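Local atomic coordinates of peridinin-chlorophyll A protein (Amphidinium carterae, PDB entry 2C9E), a protein that probably serves as a water-soluble antenna that captures blue-green sunlight, holding peridinin and chlorophyll a inside a largely helical shell. Residues 184-195 with 258-268. Sequence-based numbering, arbitrary orientation.
With DGD (digalactosyl diacyl glycerol (dgdg)), chain K.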
loop_
_atom_site.group_PDB
_atom_site.type_symbol
_atom_site.label_atom_id
_atom_site.label_comp_id
_atom_site.label_asym_id
_atom_site.label_seq_id
_atom_site.Cartn_x
_atom_site.Cartn_y
_atom_site.Cartn_z
ATOM N N PHE A 184 8.603 21.995 7.665
ATOM C CA PHE A 184 7.759 20.901 8.097
ATOM C C PHE A 184 8.682 19.754 8.516
ATOM O O PHE A 184 8.494 19.165 9.576
ATOM C CB PHE A 184 6.831 20.472 6.974
ATOM C CG PHE A 184 6.006 19.260 7.312
ATOM C CD1 PHE A 184 4.957 19.345 8.227
ATOM C CD2 PHE A 184 6.280 18.021 6.713
ATOM C CE1 PHE A 184 4.183 18.228 8.542
ATOM C CE2 PHE A 184 5.512 16.891 7.018
ATOM C CZ PHE A 184 4.456 16.989 7.934
ATOM N N SER A 185 9.704 19.466 7.713
ATOM C CA SER A 185 10.610 18.391 8.091
ATOM C C SER A 185 11.250 18.721 9.417
ATOM O O SER A 185 11.229 17.893 10.356
ATOM C CB SER A 185 11.679 18.164 7.031
ATOM O OG SER A 185 11.065 17.571 5.882
ATOM N N GLU A 186 11.806 19.928 9.518
ATOM C CA GLU A 186 12.447 20.329 10.761
ATOM C C GLU A 186 11.533 20.262 11.992
ATOM O O GLU A 186 11.998 19.917 13.089
ATOM C CB GLU A 186 13.050 21.745 10.628
ATOM C CG GLU A 186 14.386 21.815 9.798
ATOM C CD GLU A 186 15.374 20.628 10.048
ATOM O OE1 GLU A 186 14.993 19.443 9.816
ATOM O OE2 GLU A 186 16.549 20.861 10.454
ATOM N N ALA A 187 10.244 20.555 11.833
ATOM C CA ALA A 187 9.376 20.512 13.007
ATOM C C ALA A 187 8.873 19.103 13.369
ATOM O O ALA A 187 8.527 18.831 14.539
ATOM C CB ALA A 187 8.189 21.447 12.816
ATOM N N THR A 188 8.821 18.220 12.364
ATOM C CA THR A 188 8.314 16.855 12.580
ATOM C C THR A 188 9.405 15.839 12.923
ATOM O O THR A 188 9.130 14.874 13.638
ATOM C CB THR A 188 7.495 16.363 11.365
ATOM O OG1 THR A 188 8.242 16.538 10.144
ATOM C CG2 THR A 188 6.202 17.121 11.271
ATOM N N TYR A 189 10.630 16.034 12.438
ATOM C CA TYR A 189 11.710 15.101 12.770
ATOM C C TYR A 189 11.785 14.810 14.285
ATOM O O TYR A 189 11.865 13.642 14.693
ATOM C CB TYR A 189 13.070 15.612 12.263
ATOM C CG TYR A 189 14.160 14.559 12.336
ATOM C CD1 TYR A 189 14.887 14.333 13.525
ATOM C CD2 TYR A 189 14.415 13.723 11.239
ATOM C CE1 TYR A 189 15.834 13.294 13.611
ATOM C CE2 TYR A 189 15.343 12.686 11.303
ATOM C CZ TYR A 189 16.048 12.468 12.486
ATOM O OH TYR A 189 16.920 11.409 12.535
ATOM N N PRO A 190 11.738 15.855 15.149
ATOM C CA PRO A 190 11.802 15.616 16.609
ATOM C C PRO A 190 10.620 14.848 17.190
ATOM O O PRO A 190 10.668 14.332 18.301
ATOM C CB PRO A 190 11.904 17.017 17.197
ATOM C CG PRO A 190 12.427 17.858 16.012
ATOM C CD PRO A 190 11.716 17.294 14.842
ATOM N N ILE A 191 9.526 14.818 16.459
ATOM C CA ILE A 191 8.349 14.057 16.879
ATOM C C ILE A 191 8.567 12.617 16.354
ATOM O O ILE A 191 8.375 11.635 17.073
ATOM C CB ILE A 191 7.071 14.665 16.244
ATOM C CG1 ILE A 191 6.960 16.117 16.693
ATOM C CG2 ILE A 191 5.871 13.834 16.602
ATOM C CD1 ILE A 191 5.704 16.863 16.271
ATOM N N MET A 192 8.964 12.515 15.087
ATOM C CA MET A 192 9.251 11.239 14.452
ATOM C C MET A 192 10.290 10.473 15.254
ATOM O O MET A 192 10.074 9.282 15.562
ATOM C CB MET A 192 9.763 11.484 13.014
ATOM C CG MET A 192 10.090 10.251 12.174
ATOM S SD MET A 192 11.592 9.449 12.693
ATOM C CE MET A 192 12.776 10.651 12.025
ATOM N N ASP A 193 11.394 11.151 15.622
ATOM C CA ASP A 193 12.497 10.465 16.327
ATOM C C ASP A 193 12.212 9.938 17.718
ATOM O O ASP A 193 13.019 9.169 18.274
ATOM C CB ASP A 193 13.848 11.266 16.293
ATOM C CG ASP A 193 13.861 12.539 17.199
ATOM O OD1 ASP A 193 12.838 12.802 17.886
ATOM O OD2 ASP A 193 14.901 13.286 17.222
ATOM N N LYS A 194 11.068 10.296 18.290
ATOM C CA LYS A 194 10.742 9.726 19.592
ATOM C C LYS A 194 9.824 8.483 19.477
ATOM O O LYS A 194 9.595 7.777 20.442
ATOM C CB LYS A 194 10.120 10.795 20.463
ATOM C CG LYS A 194 11.132 11.969 20.607
ATOM C CD LYS A 194 10.670 13.025 21.564
ATOM C CE LYS A 194 11.706 14.117 21.660
ATOM N NZ LYS A 194 11.940 14.839 20.372
ATOM N N LEU A 195 9.352 8.162 18.286
ATOM C CA LEU A 195 8.437 7.017 18.186
ATOM C C LEU A 195 9.141 5.762 17.782
ATOM O O LEU A 195 10.219 5.828 17.211
ATOM C CB LEU A 195 7.326 7.332 17.179
ATOM C CG LEU A 195 6.477 8.587 17.501
ATOM C CD1 LEU A 195 5.653 8.985 16.249
ATOM C CD2 LEU A 195 5.544 8.275 18.717
ATOM N N VAL A 258 13.996 4.756 13.057
ATOM C CA VAL A 258 13.977 6.210 12.922
ATOM C C VAL A 258 14.852 6.658 11.746
ATOM O O VAL A 258 16.061 6.436 11.717
ATOM C CB VAL A 258 14.481 6.851 14.211
ATOM C CG1 VAL A 258 14.846 8.303 13.979
ATOM C CG2 VAL A 258 13.391 6.748 15.271
ATOM N N ALA A 259 14.219 7.296 10.790
ATOM C CA ALA A 259 14.903 7.785 9.601
ATOM C C ALA A 259 16.022 8.781 9.870
ATOM O O ALA A 259 16.017 9.491 10.881
ATOM C CB ALA A 259 13.885 8.450 8.678
ATOM N N GLU A 260 16.975 8.825 8.939
ATOM C CA GLU A 260 18.067 9.804 8.994
ATOM C C GLU A 260 17.450 11.165 8.589
ATOM O O GLU A 260 16.485 11.221 7.840
ATOM C CB GLU A 260 19.175 9.418 7.992
ATOM C CG GLU A 260 20.598 9.591 8.551
ATOM C CD GLU A 260 21.498 8.446 8.178
ATOM O OE1 GLU A 260 21.538 8.130 6.972
ATOM O OE2 GLU A 260 22.159 7.851 9.073
ATOM N N ARG A 261 17.994 12.252 9.101
ATOM C CA ARG A 261 17.508 13.591 8.809
ATOM C C ARG A 261 17.331 13.955 7.307
ATOM O O ARG A 261 16.282 14.484 6.898
ATOM C CB ARG A 261 18.467 14.584 9.474
ATOM C CG ARG A 261 17.839 15.384 10.571
ATOM C CD ARG A 261 18.888 16.128 11.385
ATOM N NE ARG A 261 19.034 15.520 12.704
ATOM C CZ ARG A 261 18.220 15.727 13.737
ATOM N NH1 ARG A 261 17.176 16.553 13.624
ATOM N NH2 ARG A 261 18.457 15.085 14.888
ATOM N N ASP A 262 18.360 13.690 6.496
ATOM C CA ASP A 262 18.304 13.998 5.062
ATOM C C ASP A 262 17.263 13.162 4.307
ATOM O O ASP A 262 16.537 13.662 3.429
ATOM C CB ASP A 262 19.680 13.777 4.401
ATOM C CG ASP A 262 20.587 14.988 4.512
ATOM O OD1 ASP A 262 20.042 16.117 4.682
ATOM O OD2 ASP A 262 21.844 14.830 4.408
ATOM N N ASP A 263 17.235 11.879 4.610
ATOM C CA ASP A 263 16.264 10.953 3.993
ATOM C C ASP A 263 14.824 11.401 4.282
ATOM O O ASP A 263 13.990 11.476 3.373
ATOM C CB ASP A 263 16.515 9.554 4.538
ATOM C CG ASP A 263 17.861 9.003 4.097
ATOM O OD1 ASP A 263 18.415 9.519 3.086
ATOM O OD2 ASP A 263 18.360 8.057 4.737
ATOM N N PHE A 264 14.566 11.725 5.552
ATOM C CA PHE A 264 13.267 12.202 6.026
ATOM C C PHE A 264 12.812 13.458 5.239
ATOM O O PHE A 264 11.667 13.566 4.793
ATOM C CB PHE A 264 13.370 12.496 7.537
ATOM C CG PHE A 264 12.065 12.846 8.186
ATOM C CD1 PHE A 264 11.076 11.878 8.372
ATOM C CD2 PHE A 264 11.821 14.147 8.629
ATOM C CE1 PHE A 264 9.859 12.205 8.982
ATOM C CE2 PHE A 264 10.602 14.503 9.253
ATOM C CZ PHE A 264 9.621 13.545 9.425
ATOM N N ALA A 265 13.721 14.410 5.065
ATOM C CA ALA A 265 13.416 15.639 4.313
ATOM C C ALA A 265 13.075 15.313 2.870
ATOM O O ALA A 265 12.099 15.851 2.296
ATOM C CB ALA A 265 14.646 16.622 4.347
ATOM N N ARG A 266 13.896 14.451 2.272
ATOM C CA ARG A 266 13.670 14.054 0.888
ATOM C C ARG A 266 12.293 13.390 0.730
ATOM O O ARG A 266 11.587 13.653 -0.236
ATOM C CB ARG A 266 14.811 13.143 0.396
ATOM C CG ARG A 266 15.721 13.826 -0.656
ATOM C CD ARG A 266 16.985 12.999 -0.975
ATOM N NE ARG A 266 17.597 12.534 0.268
ATOM C CZ ARG A 266 18.695 11.789 0.366
ATOM N NH1 ARG A 266 19.348 11.393 -0.723
ATOM N NH2 ARG A 266 19.148 11.449 1.573
ATOM N N VAL A 267 11.897 12.561 1.703
ATOM C CA VAL A 267 10.568 11.934 1.653
ATOM C C VAL A 267 9.472 12.991 1.702
ATOM O O VAL A 267 8.530 12.954 0.895
ATOM C CB VAL A 267 10.307 10.938 2.840
ATOM C CG1 VAL A 267 8.777 10.605 2.949
ATOM C CG2 VAL A 267 11.072 9.674 2.619
ATOM N N ASN A 268 9.568 13.945 2.617
ATOM C CA ASN A 268 8.500 14.942 2.689
ATOM C C ASN A 268 8.433 15.825 1.443
ATOM O O ASN A 268 7.346 16.250 1.024
ATOM C CB ASN A 268 8.664 15.851 3.927
ATOM C CG ASN A 268 8.429 15.122 5.227
ATOM O OD1 ASN A 268 9.168 15.313 6.203
ATOM N ND2 ASN A 268 7.405 14.295 5.262
HETATM C C1A DGD K . -4.620 12.379 8.473
HETATM C C2A DGD K . -3.953 11.113 7.916
HETATM C C3A DGD K . -4.958 10.019 7.529
HETATM C C4A DGD K . -5.732 10.351 6.236
HETATM C C5A DGD K . -6.382 9.109 5.633
HETATM C C6A DGD K . -5.898 8.638 4.248
HETATM C C7A DGD K . -4.400 8.724 3.978
HETATM C C8A DGD K . -3.809 7.398 3.414
HETATM C C9A DGD K . -2.254 7.429 3.491
HETATM C CAA DGD K . -1.669 6.775 4.737
HETATM C CBA DGD K . -0.545 5.721 4.444
HETATM C CCA DGD K . 0.023 5.707 2.965
HETATM C CDA DGD K . -0.479 4.453 2.231
HETATM C CEA DGD K . 0.173 4.212 0.903
HETATM C CFA DGD K . 1.408 3.273 0.898
HETATM C CGA DGD K . 1.661 2.783 -0.571
HETATM C CHA DGD K . 2.573 1.543 -0.667
HETATM C CIA DGD K . 2.149 0.381 0.264
HETATM O O1A DGD K . -5.596 12.248 9.249
HETATM C C1B DGD K . -2.105 15.624 10.563
HETATM C C2B DGD K . -1.237 16.888 10.735
HETATM C C3B DGD K . -0.082 16.659 11.715
HETATM C C4B DGD K . 0.773 17.908 11.939
HETATM C C5B DGD K . 2.069 17.578 12.706
HETATM C C6B DGD K . 1.820 16.882 14.072
HETATM C C7B DGD K . 2.897 15.851 14.373
HETATM C C8B DGD K . 3.099 14.846 13.223
HETATM C C9B DGD K . 4.422 14.092 13.405
HETATM C CAB DGD K . 4.445 12.709 12.691
HETATM C CBB DGD K . 5.770 12.003 12.859
HETATM C CCB DGD K . 6.778 12.278 11.755
HETATM C CDB DGD K . 6.260 11.976 10.352
HETATM C CEB DGD K . 5.682 13.248 9.672
HETATM C CFB DGD K . 4.504 12.816 8.832
HETATM C CGB DGD K . 3.478 13.821 8.690
HETATM C CHB DGD K . 2.463 13.756 9.779
HETATM C CIB DGD K . 1.315 14.672 9.387
HETATM O O1B DGD K . -1.557 14.505 10.388
HETATM O O1G DGD K . -3.776 13.473 8.577
HETATM C C1G DGD K . -4.340 14.688 9.024
HETATM C C2G DGD K . -4.228 14.648 10.555
HETATM O O2G DGD K . -3.328 15.641 11.089
HETATM C C3G DGD K . -5.615 14.902 11.173
HETATM O O3G DGD K . -6.074 16.171 10.662
HETATM C C1D DGD K . -6.235 17.183 11.653
HETATM C C2D DGD K . -6.502 18.478 10.871
HETATM O O2D DGD K . -5.366 18.801 10.056
HETATM C C3D DGD K . -6.759 19.606 11.882
HETATM O O3D DGD K . -7.063 20.812 11.195
HETATM C C4D DGD K . -7.933 19.226 12.790
HETATM O O4D DGD K . -9.144 19.234 12.040
HETATM C C5D DGD K . -7.703 17.812 13.369
HETATM O O5D DGD K . -8.894 18.230 15.349
HETATM C C6D DGD K . -8.898 17.420 14.198
HETATM O O6D DGD K . -7.497 16.839 12.354
HETATM C C1E DGD K . -10.142 18.939 15.443
HETATM C C2E DGD K . -10.008 20.058 16.506
HETATM O O2E DGD K . -8.912 20.920 16.151
HETATM C C3E DGD K . -9.682 19.429 17.869
HETATM O O3E DGD K . -9.800 20.422 18.888
HETATM C C4E DGD K . -10.570 18.172 18.185
HETATM O O4E DGD K . -11.890 18.572 18.571
HETATM C C5E DGD K . -10.646 17.245 16.946
HETATM O O6E DGD K . -11.141 17.970 15.803
HETATM C C6E DGD K . -11.539 16.035 17.230
HETATM O O5E DGD K . -11.567 15.105 16.154
HETATM O O HOH W 1 12.149 18.558 3.473
HETATM O O HOH W 2 14.452 16.491 8.317
#
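The ring of Tyr189 is sandwiched: CG of Arg261 sits over the centre of one face, 3.8 Å from the ring centroid in a CH-pi contact, while CE of Met192 covers the opposite face toward its rim. Bent at chi3, the arginine chain brings its guanidinium over the same face as its CG, tilted 38° from the ring. An edge of Tyr189 points at the face of Phe264 in an offset edge-to-face pair, centroids 5.6 Å apart. Phe264 is itself a knob in a hole formed by Ser185, Thr188, Tyr189 and Met192; OG1 of Thr188 and the carbonyl O of Ser185 lie at its edge, as does CDB of the digalactosyl diacyl glycerol, while Asn268 OD1 and Met192 CE lie over opposite faces.

Polar ties frame this aromatic centre. With CG anti to the backbone N (chi1 -168°), Tyr189 extends across to Ala259; Tyr189 OH donates to Ala259 O at 2.7 Å, lying in the plane of that carbonyl. A phenylalanine here would probably keep the ring packing but leave that carbonyl without its hydroxyl donor. Farther along, a water donates to both Ser185 OG and Ala265 O, and Ser185 OG lies 3.0 Å from Asn268 OD1. Met192 SD packs 3.7 Å from Val258 CG1.

The arrangement illustrates how side chains of a pigment-binding shell serve two interfaces: Phe184, Met192 and Phe264 also line the galactolipid pocket, and Asn268 approaches a peridinin. The segments 184-192 and 261-268, on helices 176-192 and 261-276, run at 124° to each other, N to C, with helix 306-324 packed against the former and helix 234-251 against the latter.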